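Uncharacterized protein (Deinococcus radiodurans, PDB 3GG7) is of unknown function but binds manganese and, as a TatD-type metal-dependent hydrolase, probably cleaves ester bonds. Local coordinates at residues 127-132 / 149-154; 135-140 / 161-166. All blocks are in the same frame, centred on the assembly; numbering follows the deposited sequence.

Contact 1 (127-132 / 149-154); sequences RAESEV and WYSGSV. With SO4 (sulfate ion), chain D.
E129 lays its CG obliquely against the ring of Y150, 3.6 Å from CE1, with the carboxylate plane turned 71° from the ring. The bend at chi2 (86°) then swings the acid over G152, where E129 CD lies 3.5 Å from G152 CA. A side chain at G152 would collide with E129 CG, so the glycine suits this close approach. E129 OE2 takes the N-H of R127 at 3.2 Å, met from well above the carboxylate plane, and a 2.6 Å bond from a water. That water accepts S151 N at 3.0 Å, bridging the two segments. In this TIM-barrel fold of the TatD family, the start of helix 129-138 here meets the loop that follows strand 143-148; the side chain of Y150 lies about 7 Å from that of H148, a predicted metal ligand. Without the carboxylate, as with an alanine here, the water and R127 N would probably lose their shared acceptor and a gap would open beside Y150 CE1. Y150 OH donates to S153 O at 2.7 Å, in the carbonyl plane and on a lone pair, which helps set the ring's position. V154 N gives a nearly straight 3.0 Å bond to O2 of a sulfate, probably from the crystallisation liquor.

Contact 2 (135-140 / 161-166); sequences CLEANP and ISLGCW
C135 O, next to the L136 that packs across this contact, is gripped twice: ND2 of N139 donates to it at 2.8 Å along a nearly straight line (172°), and A138 N adds a weak bond at 3.3 Å. The amide of N139 thereby turns back onto the final turn of helix 129-138, while its backbone N reaches L136 O at 3.1 Å. In the TIM barrel this is where two neighbouring outer helices end side by side, 129-138 and 154-162, the second lying on the crossover between parallel strands 143-148 and 166-169. The contact between them is apolar and made at two places. Nearer the solvent, E137 and L163 cross at about a right angle, and the methyl CD2 of L163 rests on the aliphatic part of the glutamate, 3.8 Å from E137 CG. E137 has CG anti to its backbone N (chi1 -172°) and runs on extended, so CB, CG and CD all lie along that methyl, and OE2 is carried on to a salt bridge with R159 of the second helix. The charged end thus links the helices beside the leucine contact. Deeper in, both L136 and C165 also touch P145 of strand 143-148, which places them against the barrel wall. Helix 154-162 finishes in a Schellman motif at G164, whose phi of 85° would jam a CB against L163 O and so calls for glycine. G164 N bonds back to I161 O at 2.9 Å. R190 NH1 is hydrogen-bonded to the carbonyl oxygens of both I161 and C165, before and after the turn. On the deeper side, CD1 of L136 meets SG of C165 at 3.9 Å.

The two contacts lie along one pair of adjacent barrel helices, 129-138 and 154-162, their centres 13 Å apart. Contact 1 involves the start of the first helix and the loop leading into the second, near the strand ends that carry the predicted metal ligands H124 and H148; contact 2 joins the far ends of both. In sequence the segments alternate, 127-132, 135-140, 149-154 and 161-166, with strand 143-148 between the two pairs. Helix 129-138 therefore meets the loop and helix that follow strand 143-148 at both of its ends, contact 1 at the metal-site end of the barrel and contact 2 at the opposite end of the helix pair.

Contact 1 (127-132 / 149-154)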
loop_
_atom_site.group_PDB
_atom_site.type_symbol
_atom_site.label_atom_id
_atom_site.label_comp_id
_atom_site.label_asym_id
_atom_site.label_seq_id
_atom_site.Cartn_x
_atom_site.Cartn_y
_atom_site.Cartn_z
ATOM N N ARG A 127 14.086 -1.175 3.193
ATOM C CA ARG A 127 15.289 -1.308 4.023
ATOM C C ARG A 127 15.031 -1.621 5.502
ATOM O O ARG A 127 15.908 -1.442 6.340
ATOM C CB ARG A 127 16.211 -0.084 3.830
ATOM C CG ARG A 127 16.672 0.105 2.404
ATOM C CD ARG A 127 17.216 1.485 2.211
ATOM N NE ARG A 127 17.933 1.644 0.950
ATOM C CZ ARG A 127 18.339 2.810 0.465
ATOM N NH1 ARG A 127 18.086 3.931 1.125
ATOM N NH2 ARG A 127 18.996 2.856 -0.697
ATOM N N ALA A 128 13.837 -2.115 5.807
ATOM C CA ALA A 128 13.394 -2.403 7.156
ATOM C C ALA A 128 12.437 -3.590 7.181
ATOM O O ALA A 128 11.589 -3.700 8.041
ATOM C CB ALA A 128 12.734 -1.162 7.754
ATOM N N GLU A 129 12.620 -4.506 6.232
ATOM C CA GLU A 129 11.684 -5.584 6.038
ATOM C C GLU A 129 11.631 -6.493 7.271
ATOM O O GLU A 129 10.531 -6.821 7.757
ATOM C CB GLU A 129 12.015 -6.347 4.745
ATOM C CG GLU A 129 11.911 -5.508 3.461
ATOM C CD GLU A 129 13.169 -4.724 3.091
ATOM O OE1 GLU A 129 14.160 -4.847 3.848
ATOM O OE2 GLU A 129 13.155 -3.983 2.058
ATOM N N SER A 130 12.802 -6.897 7.780
ATOM C CA SER A 130 12.824 -7.755 8.958
ATOM C C SER A 130 12.189 -7.092 10.179
ATOM O O SER A 130 11.495 -7.745 10.955
ATOM C CB SER A 130 14.263 -8.187 9.266
ATOM O OG SER A 130 14.662 -9.209 8.361
ATOM N N GLU A 131 12.385 -5.774 10.319
ATOM C CA GLU A 131 11.832 -5.056 11.462
ATOM C C GLU A 131 10.322 -4.916 11.326
ATOM O O GLU A 131 9.594 -5.061 12.290
ATOM C CB GLU A 131 12.486 -3.682 11.633
ATOM C CG GLU A 131 13.989 -3.723 12.025
ATOM C CD GLU A 131 14.908 -4.277 10.951
ATOM O OE1 GLU A 131 14.762 -3.917 9.757
ATOM O OE2 GLU A 131 15.816 -5.092 11.312
ATOM N N VAL A 132 9.858 -4.656 10.111
ATOM C CA VAL A 132 8.405 -4.623 9.863
ATOM C C VAL A 132 7.770 -5.980 10.206
ATOM O O VAL A 132 6.752 -6.046 10.888
ATOM C CB VAL A 132 8.068 -4.168 8.427
ATOM C CG1 VAL A 132 6.599 -4.487 8.080
ATOM C CG2 VAL A 132 8.351 -2.654 8.290
ATOM N N TRP A 149 5.138 -2.529 -2.544
ATOM C CA TRP A 149 6.430 -2.433 -3.235
ATOM C C TRP A 149 7.554 -3.105 -2.437
ATOM O O TRP A 149 8.571 -2.482 -2.105
ATOM C CB TRP A 149 6.762 -0.962 -3.519
ATOM C CG TRP A 149 7.875 -0.716 -4.526
ATOM C CD1 TRP A 149 8.812 -1.614 -4.999
ATOM C CD2 TRP A 149 8.170 0.535 -5.166
ATOM N NE1 TRP A 149 9.661 -0.986 -5.874
ATOM C CE2 TRP A 149 9.296 0.328 -5.995
ATOM C CE3 TRP A 149 7.595 1.819 -5.103
ATOM C CZ2 TRP A 149 9.851 1.349 -6.767
ATOM C CZ3 TRP A 149 8.155 2.834 -5.863
ATOM C CH2 TRP A 149 9.271 2.590 -6.690
ATOM N N TYR A 150 7.350 -4.373 -2.122
ATOM C CA TYR A 150 8.340 -5.145 -1.388
ATOM C C TYR A 150 9.656 -5.245 -2.177
ATOM O O TYR A 150 9.658 -5.588 -3.356
ATOM C CB TYR A 150 7.782 -6.528 -1.050
ATOM C CG TYR A 150 8.760 -7.354 -0.278
ATOM C CD1 TYR A 150 8.860 -7.238 1.093
ATOM C CD2 TYR A 150 9.672 -8.197 -0.954
ATOM C CE1 TYR A 150 9.833 -7.973 1.814
ATOM C CE2 TYR A 150 10.619 -8.916 -0.256
ATOM C CZ TYR A 150 10.699 -8.800 1.114
ATOM O OH TYR A 150 11.651 -9.512 1.805
ATOM N N SER A 151 10.772 -4.918 -1.520
ATOM C CA SER A 151 12.085 -4.900 -2.182
ATOM C C SER A 151 13.173 -5.532 -1.315
ATOM O O SER A 151 14.368 -5.257 -1.510
ATOM C CB SER A 151 12.474 -3.473 -2.595
ATOM O OG SER A 151 12.789 -2.656 -1.487
ATOM N N GLY A 152 12.766 -6.362 -0.366
ATOM C CA GLY A 152 13.690 -7.062 0.512
ATOM C C GLY A 152 14.147 -8.366 -0.113
ATOM O O GLY A 152 13.972 -8.599 -1.313
ATOM N N SER A 153 14.744 -9.213 0.714
ATOM C CA SER A 153 15.325 -10.469 0.241
ATOM C C SER A 153 14.252 -11.516 0.037
ATOM O O SER A 153 13.146 -11.400 0.548
ATOM C CB SER A 153 16.298 -11.004 1.284
ATOM O OG SER A 153 15.615 -11.367 2.464
ATOM N N VAL A 154 14.591 -12.572 -0.686
ATOM C CA VAL A 154 13.671 -13.706 -0.828
ATOM C C VAL A 154 13.488 -14.454 0.484
ATOM O O VAL A 154 12.396 -14.949 0.754
ATOM C CB VAL A 154 14.139 -14.700 -1.908
ATOM C CG1 VAL A 154 13.128 -15.865 -2.014
ATOM C CG2 VAL A 154 14.299 -14.000 -3.214
HETATM S S SO4 D . 18.120 -13.459 -0.872
HETATM O O1 SO4 D . 19.039 -14.223 -1.721
HETATM O O2 SO4 D . 17.380 -12.525 -1.728
HETATM O O3 SO4 D . 17.224 -14.335 -0.127
HETATM O O4 SO4 D . 18.901 -12.646 0.065
HETATM O O HOH W 1 10.710 -3.586 1.129
#

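Contact 2 (135-140 / 161-166)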
loop_
_atom_site.group_PDB
_atom_site.type_symbol
_atom_site.label_atom_id
_atom_site.label_comp_id
_atom_site.label_asym_id
_atom_site.label_seq_id
_atom_site.Cartn_x
_atom_site.Cartn_y
_atom_site.Cartn_z
ATOM N N CYS A 135 7.438 -6.542 13.860
ATOM C CA CYS A 135 6.293 -5.777 14.391
ATOM C C CYS A 135 4.979 -6.471 14.092
ATOM O O CYS A 135 4.105 -6.486 14.925
ATOM C CB CYS A 135 6.250 -4.338 13.824
ATOM S SG CYS A 135 7.580 -3.260 14.365
ATOM N N LEU A 136 4.833 -6.997 12.884
ATOM C CA LEU A 136 3.598 -7.663 12.491
ATOM C C LEU A 136 3.439 -8.960 13.282
ATOM O O LEU A 136 2.333 -9.296 13.697
ATOM C CB LEU A 136 3.585 -7.970 11.005
ATOM C CG LEU A 136 3.465 -6.735 10.108
ATOM C CD1 LEU A 136 3.615 -7.123 8.647
ATOM C CD2 LEU A 136 2.146 -6.011 10.353
ATOM N N GLU A 137 4.541 -9.675 13.464
ATOM C CA GLU A 137 4.491 -10.929 14.243
ATOM C C GLU A 137 4.065 -10.655 15.685
ATOM O O GLU A 137 3.353 -11.464 16.294
ATOM C CB GLU A 137 5.827 -11.648 14.226
ATOM C CG GLU A 137 5.715 -13.021 14.852
ATOM C CD GLU A 137 6.860 -13.931 14.514
ATOM O OE1 GLU A 137 6.691 -15.153 14.718
ATOM O OE2 GLU A 137 7.911 -13.443 14.057
ATOM N N ALA A 138 4.486 -9.516 16.225
ATOM C CA ALA A 138 4.168 -9.119 17.593
ATOM C C ALA A 138 2.742 -8.586 17.747
ATOM O O ALA A 138 2.221 -8.487 18.863
ATOM C CB ALA A 138 5.165 -8.076 18.070
ATOM N N ASN A 139 2.119 -8.238 16.620
ATOM C CA ASN A 139 0.794 -7.635 16.596
ATOM C C ASN A 139 -0.091 -8.305 15.549
ATOM O O ASN A 139 -0.553 -7.633 14.630
ATOM C CB ASN A 139 0.925 -6.137 16.229
ATOM C CG ASN A 139 1.628 -5.324 17.291
ATOM O OD1 ASN A 139 0.995 -4.840 18.231
ATOM N ND2 ASN A 139 2.942 -5.145 17.141
ATOM N N PRO A 140 -0.340 -9.636 15.671
ATOM C CA PRO A 140 -1.090 -10.367 14.649
ATOM C C PRO A 140 -2.561 -9.979 14.545
ATOM O O PRO A 140 -3.162 -10.215 13.508
ATOM C CB PRO A 140 -0.962 -11.840 15.092
ATOM C CG PRO A 140 -0.741 -11.763 16.518
ATOM C CD PRO A 140 0.061 -10.526 16.772
ATOM N N ILE A 161 5.353 -14.262 3.790
ATOM C CA ILE A 161 4.283 -15.156 3.336
ATOM C C ILE A 161 3.782 -16.000 4.512
ATOM O O ILE A 161 2.579 -16.082 4.773
ATOM C CB ILE A 161 4.757 -16.029 2.190
ATOM C CG1 ILE A 161 5.002 -15.186 0.939
ATOM C CG2 ILE A 161 3.708 -17.122 1.889
ATOM C CD1 ILE A 161 5.914 -15.836 -0.073
ATOM N N SER A 162 4.725 -16.567 5.259
ATOM C CA SER A 162 4.409 -17.373 6.448
ATOM C C SER A 162 3.611 -16.635 7.531
ATOM O O SER A 162 2.809 -17.239 8.253
ATOM C CB SER A 162 5.719 -17.941 7.026
ATOM O OG SER A 162 6.366 -17.005 7.885
ATOM N N LEU A 163 3.831 -15.324 7.645
ATOM C CA LEU A 163 3.119 -14.464 8.576
ATOM C C LEU A 163 1.754 -13.971 8.055
ATOM O O LEU A 163 1.066 -13.188 8.731
ATOM C CB LEU A 163 3.988 -13.248 8.939
ATOM C CG LEU A 163 5.168 -13.591 9.857
ATOM C CD1 LEU A 163 6.177 -12.452 9.867
ATOM C CD2 LEU A 163 4.682 -13.901 11.270
ATOM N N GLY A 164 1.365 -14.411 6.867
ATOM C CA GLY A 164 0.064 -14.052 6.303
ATOM C C GLY A 164 0.034 -12.726 5.560
ATOM O O GLY A 164 -1.055 -12.138 5.378
ATOM N N CYS A 165 1.198 -12.246 5.119
ATOM C CA CYS A 165 1.235 -10.993 4.355
ATOM C C CYS A 165 0.703 -11.198 2.961
ATOM O O CYS A 165 0.832 -12.290 2.364
ATOM C CB CYS A 165 2.647 -10.430 4.245
ATOM S SG CYS A 165 3.340 -9.826 5.792
ATOM N N TRP A 166 0.083 -10.127 2.451
ATOM C CA TRP A 166 -0.229 -9.951 1.041
ATOM C C TRP A 166 0.779 -8.982 0.429
ATOM O O TRP A 166 1.597 -8.427 1.158
ATOM C CB TRP A 166 -1.644 -9.401 0.857
ATOM C CG TRP A 166 -2.763 -10.309 1.306
ATOM C CD1 TRP A 166 -2.886 -10.961 2.492
ATOM C CD2 TRP A 166 -3.930 -10.596 0.565
ATOM N NE1 TRP A 166 -4.065 -11.668 2.529
ATOM C CE2 TRP A 166 -4.731 -11.447 1.354
ATOM C CE3 TRP A 166 -4.377 -10.221 -0.707
ATOM C CZ2 TRP A 166 -5.953 -11.940 0.915
ATOM C CZ3 TRP A 166 -5.608 -10.699 -1.132
ATOM C CH2 TRP A 166 -6.361 -11.571 -0.331
#